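Local coordinates for epimerase domain-containing protein (Bacillus cereus HuA2-4, PDB 6ZLK) that interconverts UDP-glucuronic acid and UDP-galacturonic acid by inverting the sugar at C4, using bound NAD, at residues N101-T106 / E157-V162; K93-Y98 / G150-S155; L21-Y26 / A228-K233. All blocks are in the same frame, centred on the assembly; numbering follows the deposited sequence.

Contacts 1 and 2 are two successive layers of one helix pair, 96-113 with 148-167, on the Rossmann-type NAD-binding domain; their centres lie about 11 Å apart. They meet directly where Asn102 ND2 comes 3.0 Å from Thr152 OG1, probably a hydrogen bond, and both touch NAD: contact 1 at the adenine end through Asn101, contact 2 at the nicotinamide ribose through Lys153. Both also reach the second subunit. Contact 3 is separate, a surface contact at another edge of the same domain, its centre about 25 Å from that of contact 1 and about 31 Å from that of contact 2. The UDP-sugar lies nearer contact 2, about 7 to 8 Å from the Tyr98 side chain.

Contact 1: residues N101-T106 / E157-V162; sequences NNIMVT and EHLCHV. With NAD (nicotinamide-adenine-dinucleotide), chain E.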
loop_
_atom_site.group_PDB
_atom_site.type_symbol
_atom_site.label_atom_id
_atom_site.label_comp_id
_atom_site.label_asym_id
_atom_site.label_seq_id
_atom_site.Cartn_x
_atom_site.Cartn_y
_atom_site.Cartn_z
ATOM N N ASN A 101 2.270 -8.334 8.632
ATOM C CA ASN A 101 2.821 -7.609 9.805
ATOM C C ASN A 101 2.968 -6.118 9.547
ATOM O O ASN A 101 3.051 -5.378 10.543
ATOM C CB ASN A 101 4.133 -8.238 10.235
ATOM C CG ASN A 101 3.875 -9.644 10.705
ATOM O OD1 ASN A 101 3.138 -9.798 11.679
ATOM N ND2 ASN A 101 4.369 -10.636 9.976
ATOM N N ASN A 102 3.028 -5.638 8.305
ATOM C CA ASN A 102 3.240 -4.208 8.047
ATOM C C ASN A 102 1.901 -3.539 7.711
ATOM O O ASN A 102 1.813 -2.300 7.941
ATOM C CB ASN A 102 4.265 -3.924 6.956
ATOM C CG ASN A 102 5.655 -4.429 7.312
ATOM O OD1 ASN A 102 5.852 -4.912 8.443
ATOM N ND2 ASN A 102 6.567 -4.425 6.364
ATOM N N ILE A 103 0.923 -4.276 7.159
ATOM C CA ILE A 103 -0.379 -3.676 6.766
ATOM C C ILE A 103 -1.480 -4.110 7.736
ATOM O O ILE A 103 -2.095 -3.240 8.365
ATOM C CB ILE A 103 -0.725 -4.001 5.309
ATOM C CG1 ILE A 103 0.417 -3.642 4.367
ATOM C CG2 ILE A 103 -2.001 -3.276 4.908
ATOM C CD1 ILE A 103 0.157 -3.873 2.913
ATOM N N MET A 104 -1.690 -5.414 7.895
ATOM C CA MET A 104 -2.812 -5.890 8.740
ATOM C C MET A 104 -2.585 -5.461 10.195
ATOM O O MET A 104 -3.528 -4.997 10.853
ATOM C CB MET A 104 -3.011 -7.410 8.684
ATOM C CG MET A 104 -3.607 -7.900 7.417
ATOM S SD MET A 104 -5.286 -7.288 7.190
ATOM C CE MET A 104 -6.084 -7.413 8.773
ATOM N N VAL A 105 -1.370 -5.538 10.716
ATOM C CA VAL A 105 -1.089 -5.114 12.106
ATOM C C VAL A 105 -1.422 -3.628 12.279
ATOM O O VAL A 105 -2.001 -3.233 13.277
ATOM C CB VAL A 105 0.380 -5.432 12.448
ATOM C CG1 VAL A 105 0.886 -4.618 13.610
ATOM C CG2 VAL A 105 0.499 -6.905 12.780
ATOM N N THR A 106 -1.036 -2.815 11.325
ATOM C CA THR A 106 -1.252 -1.367 11.432
ATOM C C THR A 106 -2.761 -1.095 11.415
ATOM O O THR A 106 -3.241 -0.311 12.251
ATOM C CB THR A 106 -0.523 -0.616 10.318
ATOM O OG1 THR A 106 0.892 -0.826 10.437
ATOM C CG2 THR A 106 -0.763 0.870 10.364
ATOM N N GLU A 157 1.475 3.866 6.135
ATOM C CA GLU A 157 1.350 5.327 6.289
ATOM C C GLU A 157 -0.034 5.702 5.772
ATOM O O GLU A 157 -0.707 6.484 6.390
ATOM C CB GLU A 157 2.342 6.121 5.454
ATOM C CG GLU A 157 3.784 5.892 5.816
ATOM C CD GLU A 157 4.687 6.890 5.122
ATOM O OE1 GLU A 157 4.158 7.844 4.505
ATOM O OE2 GLU A 157 5.918 6.726 5.187
ATOM N N HIS A 158 -0.448 5.119 4.650
ATOM C CA HIS A 158 -1.758 5.497 4.063
ATOM C C HIS A 158 -2.853 5.117 5.056
ATOM O O HIS A 158 -3.848 5.874 5.196
ATOM C CB HIS A 158 -1.941 4.816 2.690
ATOM C CG HIS A 158 -1.057 5.381 1.613
ATOM N ND1 HIS A 158 -0.599 4.599 0.592
ATOM C CD2 HIS A 158 -0.607 6.611 1.376
ATOM C CE1 HIS A 158 0.070 5.348 -0.249
ATOM N NE2 HIS A 158 0.108 6.575 0.212
ATOM N N LEU A 159 -2.785 3.943 5.685
ATOM C CA LEU A 159 -3.790 3.566 6.686
ATOM C C LEU A 159 -3.844 4.610 7.805
ATOM O O LEU A 159 -4.927 5.016 8.228
ATOM C CB LEU A 159 -3.451 2.193 7.270
ATOM C CG LEU A 159 -3.800 1.027 6.359
ATOM C CD1 LEU A 159 -3.213 -0.262 6.922
ATOM C CD2 LEU A 159 -5.300 0.920 6.179
ATOM N N CYS A 160 -2.700 5.080 8.287
ATOM C CA CYS A 160 -2.671 6.159 9.294
ATOM C C CYS A 160 -3.470 7.367 8.775
ATOM O O CYS A 160 -4.319 7.851 9.542
ATOM C CB CYS A 160 -1.261 6.601 9.661
ATOM S SG CYS A 160 -0.334 5.342 10.589
ATOM N N HIS A 161 -3.252 7.793 7.527
ATOM C CA HIS A 161 -4.008 8.964 7.041
ATOM C C HIS A 161 -5.496 8.622 6.970
ATOM O O HIS A 161 -6.307 9.532 7.236
ATOM C CB HIS A 161 -3.504 9.421 5.694
ATOM C CG HIS A 161 -2.128 9.976 5.767
ATOM N ND1 HIS A 161 -1.851 11.121 6.524
ATOM C CD2 HIS A 161 -0.979 9.598 5.180
ATOM C CE1 HIS A 161 -0.551 11.385 6.399
ATOM N NE2 HIS A 161 -0.015 10.491 5.562
ATOM N N VAL A 162 -5.889 7.408 6.574
ATOM C CA VAL A 162 -7.326 7.054 6.524
ATOM C C VAL A 162 -7.941 7.193 7.903
ATOM O O VAL A 162 -9.001 7.777 8.036
ATOM C CB VAL A 162 -7.500 5.628 5.971
ATOM C CG1 VAL A 162 -8.877 5.085 6.261
ATOM C CG2 VAL A 162 -7.127 5.614 4.479
HETATM P PA NAD E . 13.438 -5.182 14.171
HETATM O O1A NAD E . 13.115 -6.319 13.280
HETATM O O2A NAD E . 14.701 -5.204 14.980
HETATM O O5B NAD E . 12.252 -4.782 15.124
HETATM C C5B NAD E . 10.857 -4.941 14.791
HETATM C C4B NAD E . 10.197 -5.828 15.819
HETATM O O4B NAD E . 8.804 -5.966 15.461
HETATM C C3B NAD E . 10.770 -7.231 15.918
HETATM O O3B NAD E . 11.479 -7.469 17.128
HETATM C C2B NAD E . 9.557 -8.131 15.658
HETATM O O2B NAD E . 9.500 -9.314 16.435
HETATM C C1B NAD E . 8.386 -7.205 16.000
HETATM N N9A NAD E . 7.142 -7.539 15.329
HETATM C C8A NAD E . 6.927 -7.690 13.983
HETATM N N7A NAD E . 5.694 -7.997 13.682
HETATM C C5A NAD E . 5.081 -8.134 14.926
HETATM C C6A NAD E . 3.783 -8.491 15.320
HETATM N N6A NAD E . 2.809 -8.879 14.466
HETATM N N1A NAD E . 3.494 -8.471 16.643
HETATM C C2A NAD E . 4.465 -8.123 17.516
HETATM N N3A NAD E . 5.748 -7.821 17.267
HETATM C C4A NAD E . 5.978 -7.822 15.956
HETATM O O3 NAD E . 13.504 -3.931 13.167
HETATM P PN NAD E . 14.080 -2.423 13.433
HETATM O O1N NAD E . 15.286 -2.288 12.627
HETATM O O2N NAD E . 14.069 -2.180 14.861
HETATM O O5D NAD E . 12.921 -1.573 12.781
HETATM C C5D NAD E . 11.965 -1.022 13.609
HETATM C C4D NAD E . 11.053 -0.191 12.753
HETATM O O4D NAD E . 11.794 0.873 12.128
HETATM C C3D NAD E . 10.344 -0.956 11.625
HETATM O O3D NAD E . 8.994 -0.478 11.493
HETATM C C2D NAD E . 11.113 -0.552 10.369
HETATM O O2D NAD E . 10.327 -0.727 9.186
HETATM C C1D NAD E . 11.503 0.867 10.769
HETATM N N1N NAD E . 12.727 1.341 10.144
HETATM C C2N NAD E . 13.938 0.815 10.484
HETATM C C3N NAD E . 15.057 1.274 9.884
HETATM C C7N NAD E . 16.392 0.677 10.168
HETATM O O7N NAD E . 17.335 1.180 9.583
HETATM N N7N NAD E . 16.493 -0.306 11.074
HETATM C C4N NAD E . 14.976 2.364 8.999
HETATM C C5N NAD E . 13.726 2.785 8.553
HETATM C C6N NAD E . 12.620 2.298 9.178
#
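In the helix pair that flanks the sheet of the NAD-binding domain, Ile103 and Thr106 of helix 96-113 meet Leu159 and Cys160 of helix 148-167. The axes of the two segments run nearly parallel, 17° apart and 9.9 Å from each other at closest approach. Leu159 does most of the touching: its CD1 lies 3.5 Å from the backbone Ile103 O and 3.8 Å from Ile103 CG2. CG2, anti to the backbone N, is the branch of Ile103 that meets Leu159, and the two side chains cross at about a right angle. One turn further on, Thr106 CG2 rests 4.3 Å from Leu159 CB, with Cys160 SG at its margin. Parallel neighbouring helices of this kind belong to the Rossmann fold, where helices follow parallel strands; here Cys160 also packs on Phe121 and His123 of strand 120-126. The apolar layer continues across the dimer, Ile103 packing on Ile103 of the second subunit. Another side of helix 96-113 faces the cofactor. Asn101 OD1 accepts from the adenine amino group, NAD N6A, at 3.0 Å with an N-H...O angle of 156°, while Asn101 ND2 donates to Pro97 O one turn back and so helps fix the amide's rotation. Val105 CG2 comes within 3.5 Å of the same N6A.

Contact 2: residues K93-Y98 / G150-S155; sequences KDFQPY and GVTKLS. With NAD (nicotinamide-adenine-dinucleotide), chain E.
Apolar contact centres on Thr152, whose CG2 methyl meets both Phe95 and Tyr98. It lies 3.6 Å from Phe95 CE1, approaching the ring obliquely, and 3.9 Å from Tyr98 CB. Phe95 reaches it because CG is anti to the backbone N (chi1 -176°), which carries the ring toward helix 148-167. Thr152 CB also sits 3.9 Å from the backbone Tyr98 O. The phenol of Tyr98 leads off from the contact, and its OH is hydrogen-bonded to Gly86 O and Thr89 OG1. Of the polar contacts of Thr152, one runs along its own helix, OG1 being hydrogen-bonded to Tyr149 O. Tyr149 and Lys153, four residues apart on this helix, form the YxxxK motif of the short-chain dehydrogenase/reductase superfamily, whose extended members include the sugar-nucleotide epimerases. Cofactor contacts belong to Lys153, whose chain bends at chi2 and chi3 to bring NZ to the nicotinamide ribose. NZ donates to NAD O3D at 2.8 Å and to NAD O2D at 3.1 Å, and a third bond to Ile124 O helps hold the ammonium in place.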
loop_
_atom_site.group_PDB
_atom_site.type_symbol
_atom_site.label_atom_id
_atom_site.label_comp_id
_atom_site.label_asym_id
_atom_site.label_seq_id
_atom_site.Cartn_x
_atom_site.Cartn_y
_atom_site.Cartn_z
ATOM N N LYS A 93 8.052 -15.654 -2.243
ATOM C CA LYS A 93 7.339 -16.359 -1.148
ATOM C C LYS A 93 7.582 -15.636 0.190
ATOM O O LYS A 93 6.856 -15.935 1.135
ATOM C CB LYS A 93 7.791 -17.828 -1.057
ATOM C CG LYS A 93 9.184 -18.055 -0.492
ATOM C CD LYS A 93 9.566 -19.540 -0.369
ATOM C CE LYS A 93 10.690 -19.795 0.620
ATOM N NZ LYS A 93 12.006 -19.415 0.052
ATOM N N ASP A 94 8.537 -14.709 0.256
ATOM C CA ASP A 94 8.900 -13.967 1.486
ATOM C C ASP A 94 7.944 -12.781 1.708
ATOM O O ASP A 94 7.977 -12.154 2.797
ATOM C CB ASP A 94 10.353 -13.493 1.427
ATOM C CG ASP A 94 11.347 -14.634 1.416
ATOM O OD1 ASP A 94 11.042 -15.670 2.051
ATOM O OD2 ASP A 94 12.386 -14.468 0.768
ATOM N N PHE A 95 7.133 -12.425 0.714
ATOM C CA PHE A 95 6.322 -11.175 0.771
ATOM C C PHE A 95 5.174 -11.255 1.783
ATOM O O PHE A 95 4.898 -10.227 2.450
ATOM C CB PHE A 95 5.749 -10.878 -0.620
ATOM C CG PHE A 95 4.985 -9.583 -0.741
ATOM C CD1 PHE A 95 5.588 -8.373 -0.391
ATOM C CD2 PHE A 95 3.683 -9.572 -1.208
ATOM C CE1 PHE A 95 4.903 -7.177 -0.546
ATOM C CE2 PHE A 95 3.004 -8.376 -1.371
ATOM C CZ PHE A 95 3.624 -7.185 -1.035
ATOM N N GLN A 96 4.495 -12.400 1.899
ATOM C CA GLN A 96 3.257 -12.518 2.692
ATOM C C GLN A 96 3.486 -11.971 4.110
ATOM O O GLN A 96 2.675 -11.204 4.612
ATOM C CB GLN A 96 2.687 -13.931 2.668
ATOM C CG GLN A 96 1.541 -14.122 3.623
ATOM C CD GLN A 96 0.307 -13.394 3.180
ATOM O OE1 GLN A 96 -0.079 -12.371 3.753
ATOM N NE2 GLN A 96 -0.364 -13.958 2.178
ATOM N N PRO A 97 4.562 -12.312 4.854
ATOM C CA PRO A 97 4.720 -11.745 6.192
ATOM C C PRO A 97 4.834 -10.215 6.246
ATOM O O PRO A 97 4.525 -9.627 7.254
ATOM C CB PRO A 97 6.036 -12.392 6.661
ATOM C CG PRO A 97 6.028 -13.706 5.934
ATOM C CD PRO A 97 5.609 -13.306 4.538
ATOM N N TYR A 98 5.348 -9.603 5.192
ATOM C CA TYR A 98 5.429 -8.125 5.124
ATOM C C TYR A 98 4.021 -7.552 5.033
ATOM O O TYR A 98 3.699 -6.553 5.690
ATOM C CB TYR A 98 6.195 -7.620 3.912
ATOM C CG TYR A 98 7.693 -7.863 3.962
ATOM C CD1 TYR A 98 8.215 -9.123 3.764
ATOM C CD2 TYR A 98 8.551 -6.846 4.315
ATOM C CE1 TYR A 98 9.595 -9.318 3.752
ATOM C CE2 TYR A 98 9.921 -7.028 4.308
ATOM C CZ TYR A 98 10.433 -8.271 4.067
ATOM O OH TYR A 98 11.788 -8.431 4.103
ATOM N N GLY A 150 8.987 -1.544 0.806
ATOM C CA GLY A 150 8.666 -0.126 0.783
ATOM C C GLY A 150 7.199 0.045 0.490
ATOM O O GLY A 150 6.577 0.923 1.069
ATOM N N VAL A 151 6.686 -0.794 -0.410
ATOM C CA VAL A 151 5.240 -0.714 -0.703
ATOM C C VAL A 151 4.447 -0.952 0.591
ATOM O O VAL A 151 3.466 -0.242 0.871
ATOM C CB VAL A 151 4.835 -1.706 -1.796
ATOM C CG1 VAL A 151 3.335 -1.637 -1.946
ATOM C CG2 VAL A 151 5.553 -1.399 -3.099
ATOM N N THR A 152 4.738 -2.010 1.326
ATOM C CA THR A 152 3.947 -2.340 2.513
ATOM C C THR A 152 4.057 -1.253 3.591
ATOM O O THR A 152 3.067 -0.997 4.287
ATOM C CB THR A 152 4.319 -3.698 3.107
ATOM O OG1 THR A 152 5.653 -3.694 3.632
ATOM C CG2 THR A 152 4.130 -4.806 2.098
ATOM N N LYS A 153 5.221 -0.622 3.731
ATOM C CA LYS A 153 5.414 0.468 4.710
ATOM C C LYS A 153 4.604 1.693 4.252
ATOM O O LYS A 153 3.946 2.320 5.098
ATOM C CB LYS A 153 6.907 0.741 4.870
ATOM C CG LYS A 153 7.653 -0.414 5.556
ATOM C CD LYS A 153 7.299 -0.667 6.968
ATOM C CE LYS A 153 7.580 0.547 7.847
ATOM N NZ LYS A 153 7.435 0.308 9.308
ATOM N N LEU A 154 4.614 1.956 2.952
ATOM C CA LEU A 154 3.817 3.090 2.441
ATOM C C LEU A 154 2.330 2.799 2.690
ATOM O O LEU A 154 1.622 3.723 3.065
ATOM C CB LEU A 154 4.137 3.346 0.980
ATOM C CG LEU A 154 3.384 4.524 0.355
ATOM C CD1 LEU A 154 3.588 5.809 1.136
ATOM C CD2 LEU A 154 3.806 4.666 -1.105
ATOM N N SER A 155 1.858 1.575 2.489
ATOM C CA SER A 155 0.430 1.240 2.793
ATOM C C SER A 155 0.131 1.488 4.273
ATOM O O SER A 155 -0.939 1.994 4.650
ATOM C CB SER A 155 0.080 -0.145 2.434
ATOM O OG SER A 155 0.324 -0.329 1.052
HETATM P PA NAD E . 13.438 -5.182 14.171
HETATM O O1A NAD E . 13.115 -6.319 13.280
HETATM O O2A NAD E . 14.701 -5.204 14.980
HETATM O O5B NAD E . 12.252 -4.782 15.124
HETATM C C5B NAD E . 10.857 -4.941 14.791
HETATM C C4B NAD E . 10.197 -5.828 15.819
HETATM O O4B NAD E . 8.804 -5.966 15.461
HETATM C C3B NAD E . 10.770 -7.231 15.918
HETATM O O3B NAD E . 11.479 -7.469 17.128
HETATM C C2B NAD E . 9.557 -8.131 15.658
HETATM O O2B NAD E . 9.500 -9.314 16.435
HETATM C C1B NAD E . 8.386 -7.205 16.000
HETATM N N9A NAD E . 7.142 -7.539 15.329
HETATM C C8A NAD E . 6.927 -7.690 13.983
HETATM N N7A NAD E . 5.694 -7.997 13.682
HETATM C C5A NAD E . 5.081 -8.134 14.926
HETATM C C6A NAD E . 3.783 -8.491 15.320
HETATM N N6A NAD E . 2.809 -8.879 14.466
HETATM N N1A NAD E . 3.494 -8.471 16.643
HETATM C C2A NAD E . 4.465 -8.123 17.516
HETATM N N3A NAD E . 5.748 -7.821 17.267
HETATM C C4A NAD E . 5.978 -7.822 15.956
HETATM O O3 NAD E . 13.504 -3.931 13.167
HETATM P PN NAD E . 14.080 -2.423 13.433
HETATM O O1N NAD E . 15.286 -2.288 12.627
HETATM O O2N NAD E . 14.069 -2.180 14.861
HETATM O O5D NAD E . 12.921 -1.573 12.781
HETATM C C5D NAD E . 11.965 -1.022 13.609
HETATM C C4D NAD E . 11.053 -0.191 12.753
HETATM O O4D NAD E . 11.794 0.873 12.128
HETATM C C3D NAD E . 10.344 -0.956 11.625
HETATM O O3D NAD E . 8.994 -0.478 11.493
HETATM C C2D NAD E . 11.113 -0.552 10.369
HETATM O O2D NAD E . 10.327 -0.727 9.186
HETATM C C1D NAD E . 11.503 0.867 10.769
HETATM N N1N NAD E . 12.727 1.341 10.144
HETATM C C2N NAD E . 13.938 0.815 10.484
HETATM C C3N NAD E . 15.057 1.274 9.884
HETATM C C7N NAD E . 16.392 0.677 10.168
HETATM O O7N NAD E . 17.335 1.180 9.583
HETATM N N7N NAD E . 16.493 -0.306 11.074
HETATM C C4N NAD E . 14.976 2.364 8.999
HETATM C C5N NAD E . 13.726 2.785 8.553
HETATM C C6N NAD E . 12.620 2.298 9.178
#

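Contact 3: residues L21-Y26 / A228-K233; sequences LKNSAY and ALETKK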
loop_
_atom_site.group_PDB
_atom_site.type_symbol
_atom_site.label_atom_id
_atom_site.label_comp_id
_atom_site.label_asym_id
_atom_site.label_seq_id
_atom_site.Cartn_x
_atom_site.Cartn_y
_atom_site.Cartn_z
ATOM N N LEU A 21 12.283 5.110 29.526
ATOM C CA LEU A 21 12.260 4.717 30.951
ATOM C C LEU A 21 13.227 5.579 31.752
ATOM O O LEU A 21 13.000 5.646 32.964
ATOM C CB LEU A 21 12.582 3.250 31.139
ATOM C CG LEU A 21 11.504 2.294 30.669
ATOM C CD1 LEU A 21 12.036 0.871 30.570
ATOM C CD2 LEU A 21 10.298 2.362 31.573
ATOM N N LYS A 22 14.139 6.314 31.124
ATOM C CA LYS A 22 15.003 7.292 31.852
ATOM C C LYS A 22 14.163 8.401 32.480
ATOM O O LYS A 22 14.656 9.047 33.406
ATOM C CB LYS A 22 16.102 7.817 30.935
ATOM C CG LYS A 22 17.124 6.739 30.696
ATOM C CD LYS A 22 18.301 7.162 29.901
ATOM C CE LYS A 22 19.191 5.961 29.650
ATOM N NZ LYS A 22 20.214 6.272 28.621
ATOM N N ASN A 23 13.007 8.719 31.924
ATOM C CA ASN A 23 12.086 9.716 32.495
ATOM C C ASN A 23 11.189 8.980 33.503
ATOM O O ASN A 23 10.406 8.109 33.102
ATOM C CB ASN A 23 11.334 10.409 31.387
ATOM C CG ASN A 23 10.497 11.569 31.869
ATOM O OD1 ASN A 23 9.906 11.530 32.948
ATOM N ND2 ASN A 23 10.415 12.601 31.044
ATOM N N SER A 24 11.298 9.330 34.792
ATOM C CA SER A 24 10.563 8.621 35.863
ATOM C C SER A 24 9.057 8.779 35.692
ATOM O O SER A 24 8.334 8.009 36.295
ATOM C CB SER A 24 11.021 9.103 37.225
ATOM O OG SER A 24 10.714 10.476 37.292
ATOM N N ALA A 25 8.576 9.747 34.931
ATOM C CA ALA A 25 7.138 9.943 34.714
ATOM C C ALA A 25 6.581 8.902 33.730
ATOM O O ALA A 25 5.352 8.730 33.680
ATOM C CB ALA A 25 6.877 11.322 34.220
ATOM N N TYR A 26 7.426 8.284 32.925
ATOM C CA TYR A 26 6.933 7.438 31.822
ATOM C C TYR A 26 6.821 5.996 32.284
ATOM O O TYR A 26 7.732 5.443 32.923
ATOM C CB TYR A 26 7.823 7.511 30.585
ATOM C CG TYR A 26 7.870 8.854 29.936
ATOM C CD1 TYR A 26 6.912 9.821 30.217
ATOM C CD2 TYR A 26 8.845 9.156 29.023
ATOM C CE1 TYR A 26 6.932 11.044 29.552
ATOM C CE2 TYR A 26 8.893 10.380 28.370
ATOM C CZ TYR A 26 7.909 11.318 28.626
ATOM O OH TYR A 26 7.923 12.547 27.986
ATOM N N ALA A 228 9.252 13.674 19.094
ATOM C CA ALA A 228 7.874 13.586 18.553
ATOM C C ALA A 228 6.848 13.531 19.689
ATOM O O ALA A 228 5.704 14.017 19.501
ATOM C CB ALA A 228 7.728 12.408 17.609
ATOM N N LEU A 229 7.147 12.871 20.799
ATOM C CA LEU A 229 6.275 12.845 21.964
ATOM C C LEU A 229 6.356 14.187 22.682
ATOM O O LEU A 229 5.263 14.715 23.039
ATOM C CB LEU A 229 6.732 11.717 22.872
ATOM C CG LEU A 229 5.980 11.567 24.186
ATOM C CD1 LEU A 229 4.483 11.568 23.930
ATOM C CD2 LEU A 229 6.408 10.303 24.895
ATOM N N GLU A 230 7.565 14.720 22.885
ATOM C CA GLU A 230 7.782 15.832 23.844
ATOM C C GLU A 230 7.689 17.228 23.229
ATOM O O GLU A 230 7.610 18.205 24.019
ATOM C CB GLU A 230 9.135 15.694 24.514
ATOM C CG GLU A 230 9.185 14.434 25.317
ATOM C CD GLU A 230 10.458 14.181 26.101
ATOM O OE1 GLU A 230 11.480 14.817 25.827
ATOM O OE2 GLU A 230 10.419 13.280 26.985
ATOM N N THR A 231 7.602 17.352 21.920
ATOM C CA THR A 231 7.589 18.700 21.302
ATOM C C THR A 231 6.345 19.450 21.796
ATOM O O THR A 231 5.256 18.825 21.967
ATOM C CB THR A 231 7.599 18.622 19.770
ATOM O OG1 THR A 231 7.593 19.978 19.296
ATOM C CG2 THR A 231 6.400 17.924 19.184
ATOM N N LYS A 232 6.471 20.768 21.871
ATOM C CA LYS A 232 5.321 21.660 22.168
ATOM C C LYS A 232 4.534 21.992 20.899
ATOM O O LYS A 232 3.383 22.484 21.041
ATOM C CB LYS A 232 5.850 22.915 22.869
ATOM C CG LYS A 232 6.374 22.647 24.279
ATOM C CD LYS A 232 5.460 21.701 25.049
ATOM C CE LYS A 232 5.776 21.586 26.529
ATOM N NZ LYS A 232 4.997 20.488 27.146
ATOM N N LYS A 233 5.080 21.710 19.718
ATOM C CA LYS A 233 4.429 22.042 18.435
ATOM C C LYS A 233 3.296 21.041 18.186
ATOM O O LYS A 233 3.407 19.904 18.648
ATOM C CB LYS A 233 5.457 22.064 17.311
ATOM C CG LYS A 233 6.482 23.182 17.409
ATOM C CD LYS A 233 6.627 23.948 16.111
ATOM C CE LYS A 233 7.287 25.298 16.270
ATOM N NZ LYS A 233 8.212 25.319 17.427
HETATM O O HOH W 1 12.165 12.279 28.533
#
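Asn23 to Tyr26 form a type I beta turn, closed by Tyr26 N to Asn23 O at 3.0 Å, near the end of helix 218-230, which leaves helical geometry at Thr231; the nearest CA atoms, Tyr26 CA and Leu229 CA, are still 11.3 Å apart, which makes this a contact of side chains. The turn connects helix 11-21 to strand 27-31 in the first beta-alpha-beta unit of the Rossmann-type domain. Asn23 also makes an Asx turn, its OD1 accepting from Ala25 N at 3.0 Å, with the donor 17° out of the carbonyl plane. The amide of Asn23 is thereby held over one face of the Tyr26 ring, its CG 3.9 Å above the ring plane and over the centre. Tyr26 spans the gap, and its OH donates to Glu230 OE2 at 2.8 Å. The carboxylate is met on its anti side, 16° out of plane, and is turned 53° from the ring. Glu230 reaches the hydroxyl with a chain extended beyond CG. Leu229 comes from the opposite direction to Tyr26 and sets its CD2 methyl 4.1 Å from Tyr26 CZ, at an oblique approach to the ring; the same leucine packs on Ile3, Val77 and Tyr79 of the sheet, while Tyr26 also rests on Ile3. A water adds a second link between the segments, accepting from Asn23 ND2 at 3.1 Å and donating to Glu230 OE2, the oxygen that also receives the tyrosine hydroxyl.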